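Local coordinates for NmrA family protein (Shigella flexneri 2a, PDB 3QVO) that is of unknown function but has a Rossmann fold of the NmrA family and probably binds NAD(P), at residues 25-30 against 90-95; 119-124 against 206-211. One frame throughout, in Å; residues are numbered along the deposited sequence.

Interaction 1 (25-30 against 90-95); sequences NVLILG and DIVYAN
Asp-90, just before strand 91-95, meets Asn-25 near the start of the neighbouring parallel strand of a Rossmann-fold sheet, and from there strand 25-29 and strand 91-95 run together to Gly-30 and Asn-95. The Asp-90 side chain can be followed outward: CB lies 3.5 Å from Asn-25 O, CG turns back beside its own backbone N (chi1 -59°), and OD2 ends 2.9 Å from Asn-25 N, accepting that N-H on its anti lone pair. OD2 also rests against Asn-25 CB. The Asn-25 amide lies close to parallel with the carboxylate, the planes 21° apart, but its ND2 is bonded to Gly-88 O. Asn-25 O is gripped twice, by Asp-90 N at 2.8 Å on a lone pair and by Ile-91 N. Beyond this doubled start the ladder is regular: Leu-27 N to Ile-91 O, Tyr-93 N to Leu-27 O at 2.8 Å and nearly straight (174°), Leu-29 N to Tyr-93 O, and a longer last bond from Asn-95 N to Leu-29 O of 3.3 Å.

On the face carrying Val-26, Ile-28, Ile-91 and Tyr-93, Ile-28 CG2 sits 3.9 Å from Tyr-93 CD2, obliquely to the ring. On the other face Leu-29 CD1 reaches diagonally back to Val-92 CG1, 3.8 Å away, and lies more loosely against Ala-94 CB. Gly-30 has a positive phi, and the strand gives way there to a loop at its C-terminal end, where Rossmann folds commonly hold the dinucleotide. The pair is buried in the sheet, between strand 49-55 beside 25-29 and strand 119-123 beside 91-95, with helix 34-43 packed through Ile-35, Val-39 and Ile-40 on the face of Ile-28 and Tyr-93.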
ATOM      1  N   ASN A  25     -14.669  -3.222  -5.209  1.00 55.36           N
ATOM      2  CA  ASN A  25     -14.285  -1.821  -5.337  1.00 53.63           C
ATOM      3  C   ASN A  25     -12.993  -1.562  -4.585  1.00 52.33           C
ATOM      4  O   ASN A  25     -12.975  -1.633  -3.364  1.00 52.19           O
ATOM      5  CB  ASN A  25     -15.399  -0.934  -4.790  1.00 53.20           C
ATOM      6  CG  ASN A  25     -16.644  -0.903  -5.705  1.00 57.20           C
ATOM      7  OD1 ASN A  25     -16.568  -1.281  -6.838  1.00 61.23           O
ATOM      8  ND2 ASN A  25     -17.762  -0.383  -5.210  1.00 61.17           N
ATOM      9  N   VAL A  26     -11.921  -1.265  -5.309  1.00 51.64           N
ATOM     10  CA  VAL A  26     -10.626  -1.054  -4.731  1.00 50.71           C
ATOM     11  C   VAL A  26     -10.239   0.414  -4.875  1.00 51.52           C
ATOM     12  O   VAL A  26     -10.336   0.968  -5.980  1.00 52.79           O
ATOM     13  CB  VAL A  26      -9.592  -1.922  -5.425  1.00 51.56           C
ATOM     14  CG1 VAL A  26      -8.242  -1.629  -4.898  1.00 49.66           C
ATOM     15  CG2 VAL A  26      -9.931  -3.380  -5.234  1.00 50.42           C
ATOM     16  N   LEU A  27      -9.867   1.058  -3.755  1.00 50.29           N
ATOM     17  CA  LEU A  27      -9.402   2.448  -3.778  1.00 50.63           C
ATOM     18  C   LEU A  27      -7.899   2.476  -3.616  1.00 51.45           C
ATOM     19  O   LEU A  27      -7.382   1.931  -2.646  1.00 52.56           O
ATOM     20  CB  LEU A  27     -10.065   3.239  -2.663  1.00 49.86           C
ATOM     21  CG  LEU A  27      -9.625   4.673  -2.438  1.00 48.86           C
ATOM     22  CD1 LEU A  27      -9.878   5.567  -3.660  1.00 46.62           C
ATOM     23  CD2 LEU A  27     -10.269   5.164  -1.168  1.00 43.32           C
ATOM     24  N   ILE A  28      -7.204   3.074  -4.583  1.00 51.81           N
ATOM     25  CA  ILE A  28      -5.773   3.151  -4.566  1.00 51.53           C
ATOM     26  C   ILE A  28      -5.421   4.588  -4.209  1.00 52.73           C
ATOM     27  O   ILE A  28      -5.646   5.515  -5.011  1.00 52.88           O
ATOM     28  CB  ILE A  28      -5.186   2.720  -5.932  1.00 53.01           C
ATOM     29  CG1 ILE A  28      -5.588   1.256  -6.205  1.00 52.77           C
ATOM     30  CG2 ILE A  28      -3.665   2.870  -5.940  1.00 52.43           C
ATOM     31  CD1 ILE A  28      -5.092   0.669  -7.458  1.00 54.73           C
ATOM     32  N   LEU A  29      -4.898   4.782  -2.988  1.00 52.24           N
ATOM     33  CA  LEU A  29      -4.465   6.103  -2.543  1.00 53.10           C
ATOM     34  C   LEU A  29      -3.018   6.304  -2.880  1.00 54.53           C
ATOM     35  O   LEU A  29      -2.229   5.455  -2.590  1.00 56.32           O
ATOM     36  CB  LEU A  29      -4.626   6.204  -1.042  1.00 52.44           C
ATOM     37  CG  LEU A  29      -6.060   6.046  -0.587  1.00 51.88           C
ATOM     38  CD1 LEU A  29      -6.013   5.944   0.933  1.00 51.12           C
ATOM     39  CD2 LEU A  29      -6.892   7.234  -1.133  1.00 48.76           C
ATOM     40  N   GLY A  30      -2.655   7.413  -3.497  1.00 56.36           N
ATOM     41  CA  GLY A  30      -1.263   7.589  -3.983  1.00 58.04           C
ATOM     42  C   GLY A  30      -1.059   6.863  -5.305  1.00 59.46           C
ATOM     43  O   GLY A  30      -0.039   6.204  -5.546  1.00 60.51           O
ATOM     44  N   ASP A  90     -14.571  -1.410  -1.039  1.00 52.68           N
ATOM     45  CA  ASP A  90     -14.394  -2.661  -0.303  1.00 54.46           C
ATOM     46  C   ASP A  90     -12.976  -2.803   0.234  1.00 53.94           C
ATOM     47  O   ASP A  90     -12.787  -3.398   1.265  1.00 54.69           O
ATOM     48  CB  ASP A  90     -14.734  -3.835  -1.222  1.00 55.49           C
ATOM     49  CG  ASP A  90     -16.143  -3.733  -1.730  1.00 58.66           C
ATOM     50  OD1 ASP A  90     -17.030  -3.616  -0.865  1.00 63.84           O
ATOM     51  OD2 ASP A  90     -16.385  -3.673  -2.968  1.00 60.53           O
ATOM     52  N   ILE A  91     -11.985  -2.296  -0.484  1.00 53.18           N
ATOM     53  CA  ILE A  91     -10.594  -2.554  -0.143  1.00 53.63           C
ATOM     54  C   ILE A  91      -9.821  -1.306  -0.453  1.00 52.33           C
ATOM     55  O   ILE A  91      -9.969  -0.743  -1.529  1.00 51.72           O
ATOM     56  CB  ILE A  91      -9.989  -3.696  -0.953  1.00 55.27           C
ATOM     57  CG1 ILE A  91     -10.607  -5.042  -0.583  1.00 59.58           C
ATOM     58  CG2 ILE A  91      -8.522  -3.830  -0.685  1.00 55.16           C
ATOM     59  CD1 ILE A  91     -10.287  -6.156  -1.591  1.00 60.79           C
ATOM     60  N   VAL A  92      -9.037  -0.856   0.525  1.00 52.42           N
ATOM     61  CA  VAL A  92      -8.192   0.323   0.387  1.00 50.86           C
ATOM     62  C   VAL A  92      -6.770  -0.138   0.333  1.00 52.15           C
ATOM     63  O   VAL A  92      -6.338  -0.946   1.157  1.00 51.18           O
ATOM     64  CB  VAL A  92      -8.371   1.290   1.581  1.00 49.99           C
ATOM     65  CG1 VAL A  92      -7.402   2.480   1.473  1.00 46.47           C
ATOM     66  CG2 VAL A  92      -9.802   1.777   1.640  1.00 49.11           C
ATOM     67  N   TYR A  93      -6.066   0.385  -0.663  1.00 53.86           N
ATOM     68  CA  TYR A  93      -4.684   0.138  -0.849  1.00 55.83           C
ATOM     69  C   TYR A  93      -4.006   1.491  -0.833  1.00 56.81           C
ATOM     70  O   TYR A  93      -4.265   2.335  -1.682  1.00 58.16           O
ATOM     71  CB  TYR A  93      -4.446  -0.616  -2.152  1.00 57.45           C
ATOM     72  CG  TYR A  93      -3.036  -0.424  -2.706  1.00 60.85           C
ATOM     73  CD1 TYR A  93      -1.965  -0.321  -1.864  1.00 59.43           C
ATOM     74  CD2 TYR A  93      -2.789  -0.390  -4.077  1.00 65.92           C
ATOM     75  CE1 TYR A  93      -0.694  -0.143  -2.314  1.00 61.35           C
ATOM     76  CE2 TYR A  93      -1.473  -0.193  -4.541  1.00 70.00           C
ATOM     77  CZ  TYR A  93      -0.448  -0.063  -3.618  1.00 67.16           C
ATOM     78  OH  TYR A  93       0.845   0.125  -3.986  1.00 76.33           O
ATOM     79  N   ALA A  94      -3.161   1.686   0.180  1.00 56.95           N
ATOM     80  CA  ALA A  94      -2.475   2.912   0.448  1.00 57.84           C
ATOM     81  C   ALA A  94      -0.989   2.688   0.236  1.00 60.70           C
ATOM     82  O   ALA A  94      -0.397   1.754   0.794  1.00 58.78           O
ATOM     83  CB  ALA A  94      -2.714   3.356   1.886  1.00 56.16           C
ATOM     84  N   ASN A  95      -0.422   3.594  -0.558  1.00 64.16           N
ATOM     85  CA  ASN A  95       0.986   3.647  -0.879  1.00 68.20           C
ATOM     86  C   ASN A  95       1.305   5.134  -0.693  1.00 70.15           C
ATOM     87  O   ASN A  95       1.366   5.885  -1.696  1.00 71.90           O
ATOM     88  CB  ASN A  95       1.166   3.159  -2.355  1.00 70.34           C
ATOM     89  CG  ASN A  95       2.643   3.050  -2.795  1.00 75.63           C
ATOM     90  OD1 ASN A  95       3.578   3.081  -1.915  1.00 80.75           O
ATOM     91  ND2 ASN A  95       2.885   2.981  -4.171  1.00 69.39           N
TER

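Interaction 2 (119-124 against 206-211); sequences RLIFVL and DIIDKP
A strand-to-helix contact, apolar at its centre and closed at one end by an arginine, packs helix 197-209 and the turn after it against one face of the Rossmann-fold sheet. Arg-119 and Ile-121, two residues apart on strand 119-123 and so on the same side of it, both point toward the helix end. Ile-121 brings its outermost atom: CD1 lies 3.5 Å from Ile-207 CG2 and 3.9 Å from Ile-208 CG1, so one methyl touches two successive helix residues. The Ile-121 and Ile-207 side chains run antiparallel alongside one another, and Ile-207 CG2, held anti to its backbone N by chi1 of -61°, is the branch that faces the strand. The same methyl group also lies 3.3 Å from Arg-119 NH1, so Ile-207 CG2 touches both Ile-121 CD1 and the guanidinium group; the arginine chain lies roughly perpendicular to that of Ile-207.

Lys-210 leaves the helical conformation, and Pro-211 follows with its carbonyl available to the strand. The Arg-119 chain bends at chi2 (72°), carrying the guanidinium group over to that carbonyl. Strand 164-174 adds two more partners for this buried side chain: NH2 bonds to Glu-164 O and NH1 to Thr-166 OG1, which would help fix the rotation of the flat group. Pro-211 also touches Ile-91 of the adjoining strand. Pro-211 O lies at the guanidinium edge, near its plane, accepting one bond from Arg-119 NE at 2.7 Å and a weak one from Arg-119 NH1 at 3.1 Å.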
ATOM      1  N   ARG A 119     -11.243  -3.170   5.047  1.00 54.33           N
ATOM      2  CA  ARG A 119     -10.040  -3.856   4.575  1.00 53.76           C
ATOM      3  C   ARG A 119      -9.009  -2.898   4.019  1.00 52.24           C
ATOM      4  O   ARG A 119      -9.278  -2.222   3.003  1.00 51.32           O
ATOM      5  CB  ARG A 119     -10.401  -4.913   3.524  1.00 55.02           C
ATOM      6  CG  ARG A 119      -9.251  -5.861   3.219  1.00 55.40           C
ATOM      7  CD  ARG A 119      -8.997  -6.821   4.339  1.00 57.07           C
ATOM      8  NE  ARG A 119      -7.931  -7.757   4.007  1.00 58.14           N
ATOM      9  CZ  ARG A 119      -6.643  -7.592   4.278  1.00 57.61           C
ATOM     10  NH1 ARG A 119      -5.798  -8.518   3.917  1.00 62.82           N
ATOM     11  NH2 ARG A 119      -6.194  -6.542   4.942  1.00 57.51           N
ATOM     12  N   LEU A 120      -7.841  -2.850   4.684  1.00 52.04           N
ATOM     13  CA  LEU A 120      -6.748  -1.939   4.367  1.00 50.92           C
ATOM     14  C   LEU A 120      -5.443  -2.659   4.118  1.00 52.13           C
ATOM     15  O   LEU A 120      -5.017  -3.515   4.916  1.00 52.93           O
ATOM     16  CB  LEU A 120      -6.540  -0.959   5.538  1.00 51.21           C
ATOM     17  CG  LEU A 120      -5.362   0.035   5.480  1.00 51.10           C
ATOM     18  CD1 LEU A 120      -5.532   1.075   4.324  1.00 47.40           C
ATOM     19  CD2 LEU A 120      -5.184   0.712   6.834  1.00 47.98           C
ATOM     20  N   ILE A 121      -4.797  -2.315   3.003  1.00 52.52           N
ATOM     21  CA  ILE A 121      -3.433  -2.771   2.688  1.00 52.30           C
ATOM     22  C   ILE A 121      -2.597  -1.510   2.691  1.00 52.99           C
ATOM     23  O   ILE A 121      -2.881  -0.580   1.928  1.00 52.65           O
ATOM     24  CB  ILE A 121      -3.354  -3.459   1.302  1.00 52.47           C
ATOM     25  CG1 ILE A 121      -4.338  -4.623   1.246  1.00 53.72           C
ATOM     26  CG2 ILE A 121      -1.936  -3.939   1.036  1.00 50.74           C
ATOM     27  CD1 ILE A 121      -4.540  -5.241  -0.146  1.00 54.85           C
ATOM     28  N   PHE A 122      -1.623  -1.433   3.594  1.00 53.68           N
ATOM     29  CA  PHE A 122      -0.914  -0.199   3.828  1.00 54.16           C
ATOM     30  C   PHE A 122       0.604  -0.442   3.750  1.00 55.56           C
ATOM     31  O   PHE A 122       1.181  -1.235   4.530  1.00 55.12           O
ATOM     32  CB  PHE A 122      -1.312   0.364   5.188  1.00 54.10           C
ATOM     33  CG  PHE A 122      -1.006   1.861   5.388  1.00 55.13           C
ATOM     34  CD1 PHE A 122       0.250   2.295   5.711  1.00 58.85           C
ATOM     35  CD2 PHE A 122      -2.010   2.815   5.303  1.00 55.23           C
ATOM     36  CE1 PHE A 122       0.502   3.661   5.930  1.00 59.81           C
ATOM     37  CE2 PHE A 122      -1.768   4.168   5.503  1.00 54.73           C
ATOM     38  CZ  PHE A 122      -0.523   4.591   5.813  1.00 58.41           C
ATOM     39  N   VAL A 123       1.224   0.246   2.799  1.00 56.08           N
ATOM     40  CA  VAL A 123       2.661   0.105   2.535  1.00 57.37           C
ATOM     41  C   VAL A 123       3.408   1.126   3.296  1.00 58.66           C
ATOM     42  O   VAL A 123       3.114   2.320   3.179  1.00 58.96           O
ATOM     43  CB  VAL A 123       3.007   0.242   1.049  1.00 57.74           C
ATOM     44  CG1 VAL A 123       4.561   0.092   0.843  1.00 59.37           C
ATOM     45  CG2 VAL A 123       2.286  -0.828   0.272  1.00 55.60           C
ATOM     46  N   LEU A 124       4.361   0.665   4.112  1.00 60.48           N
ATOM     47  CA  LEU A 124       5.289   1.574   4.768  1.00 62.26           C
ATOM     48  C   LEU A 124       6.698   1.341   4.262  1.00 64.22           C
ATOM     49  O   LEU A 124       7.391   0.381   4.655  1.00 63.61           O
ATOM     50  CB  LEU A 124       5.214   1.462   6.299  1.00 63.59           C
ATOM     51  CG  LEU A 124       3.947   2.066   6.941  1.00 64.39           C
ATOM     52  CD1 LEU A 124       3.737   1.504   8.348  1.00 66.55           C
ATOM     53  CD2 LEU A 124       4.010   3.604   6.973  1.00 65.23           C
ATOM     54  N   ASP A 206      -2.355 -10.224  -5.031  1.00 65.19           N
ATOM     55  CA  ASP A 206      -2.840 -11.468  -4.440  1.00 66.68           C
ATOM     56  C   ASP A 206      -3.771 -11.214  -3.248  1.00 64.88           C
ATOM     57  O   ASP A 206      -4.754 -11.927  -3.092  1.00 65.75           O
ATOM     58  CB  ASP A 206      -1.697 -12.389  -4.052  1.00 69.09           C
ATOM     59  CG  ASP A 206      -0.987 -13.007  -5.278  1.00 75.60           C
ATOM     60  OD1 ASP A 206      -1.393 -12.741  -6.454  1.00 79.73           O
ATOM     61  OD2 ASP A 206      -0.007 -13.760  -5.061  1.00 82.18           O
ATOM     62  N   ILE A 207      -3.514 -10.165  -2.463  1.00 62.69           N
ATOM     63  CA  ILE A 207      -4.342  -9.883  -1.290  1.00 61.79           C
ATOM     64  C   ILE A 207      -5.673  -9.282  -1.764  1.00 61.54           C
ATOM     65  O   ILE A 207      -6.740  -9.624  -1.288  1.00 61.40           O
ATOM     66  CB  ILE A 207      -3.650  -8.938  -0.308  1.00 59.91           C
ATOM     67  CG1 ILE A 207      -2.353  -9.530   0.237  1.00 60.72           C
ATOM     68  CG2 ILE A 207      -4.580  -8.586   0.885  1.00 59.53           C
ATOM     69  CD1 ILE A 207      -1.591  -8.583   1.233  1.00 54.59           C
ATOM     70  N   ILE A 208      -5.602  -8.389  -2.733  1.00 61.57           N
ATOM     71  CA  ILE A 208      -6.797  -7.826  -3.308  1.00 61.28           C
ATOM     72  C   ILE A 208      -7.656  -8.947  -3.895  1.00 64.06           C
ATOM     73  O   ILE A 208      -8.887  -8.980  -3.725  1.00 63.76           O
ATOM     74  CB  ILE A 208      -6.440  -6.833  -4.398  1.00 60.67           C
ATOM     75  CG1 ILE A 208      -5.866  -5.579  -3.772  1.00 58.66           C
ATOM     76  CG2 ILE A 208      -7.670  -6.523  -5.269  1.00 59.99           C
ATOM     77  CD1 ILE A 208      -5.364  -4.523  -4.748  1.00 57.02           C
ATOM     78  N   ASP A 209      -7.008  -9.874  -4.579  1.00 66.14           N
ATOM     79  CA  ASP A 209      -7.738 -11.017  -5.126  1.00 69.43           C
ATOM     80  C   ASP A 209      -8.357 -11.896  -4.048  1.00 69.75           C
ATOM     81  O   ASP A 209      -9.468 -12.354  -4.227  1.00 72.05           O
ATOM     82  CB  ASP A 209      -6.868 -11.894  -6.045  1.00 71.98           C
ATOM     83  CG  ASP A 209      -7.715 -12.715  -7.005  1.00 80.07           C
ATOM     84  OD1 ASP A 209      -8.583 -12.083  -7.698  1.00 86.90           O
ATOM     85  OD2 ASP A 209      -7.571 -13.974  -7.049  1.00 87.54           O
ATOM     86  N   LYS A 210      -7.625 -12.164  -2.970  1.00 69.17           N
ATOM     87  CA  LYS A 210      -8.100 -12.976  -1.834  1.00 70.38           C
ATOM     88  C   LYS A 210      -7.836 -12.212  -0.538  1.00 67.88           C
ATOM     89  O   LYS A 210      -6.789 -12.356   0.084  1.00 66.59           O
ATOM     90  CB  LYS A 210      -7.376 -14.309  -1.817  1.00 73.20           C
ATOM     91  CG  LYS A 210      -7.748 -15.159  -3.029  1.00 79.24           C
ATOM     92  CD  LYS A 210      -7.029 -16.504  -3.116  1.00 84.46           C
ATOM     93  CE  LYS A 210      -7.670 -17.324  -4.231  1.00 90.01           C
ATOM     94  NZ  LYS A 210      -7.326 -18.774  -4.140  1.00 95.58           N
ATOM     95  N   PRO A 211      -8.776 -11.345  -0.158  1.00 66.07           N
ATOM     96  CA  PRO A 211      -8.527 -10.409   0.927  1.00 63.99           C
ATOM     97  C   PRO A 211      -8.596 -11.011   2.319  1.00 65.22           C
ATOM     98  O   PRO A 211      -8.223 -10.361   3.291  1.00 63.71           O
ATOM     99  CB  PRO A 211      -9.591  -9.326   0.702  1.00 63.04           C
ATOM    100  CG  PRO A 211     -10.694 -10.018  -0.030  1.00 64.23           C
ATOM    101  CD  PRO A 211     -10.045 -11.082  -0.859  1.00 66.06           C
TER

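Overall arrangement
Both interactions are buried and share the central sheet: strands 91-95 and 119-123 are neighbours in it, and the centres of the two interactions lie about 8 Å apart. Interaction 1 builds the sheet itself, mostly from backbone hydrogen bonds between parallel strands; interaction 2 covers one face of it, with isoleucine packing and an arginine reaching the carbonyl past a helix end. Val-92 joins them, its N 2.8 Å from Arg-119 O and its O 2.8 Å from Ile-121 N, both probable hydrogen bonds. Ala-94 CB also packs on Phe-122 CD2. Each has a polar, side-chain-to-backbone bond at one end: a carboxylate on a backbone N-H in 25-30/90-95, a guanidinium group on a carbonyl in 119-124/206-211.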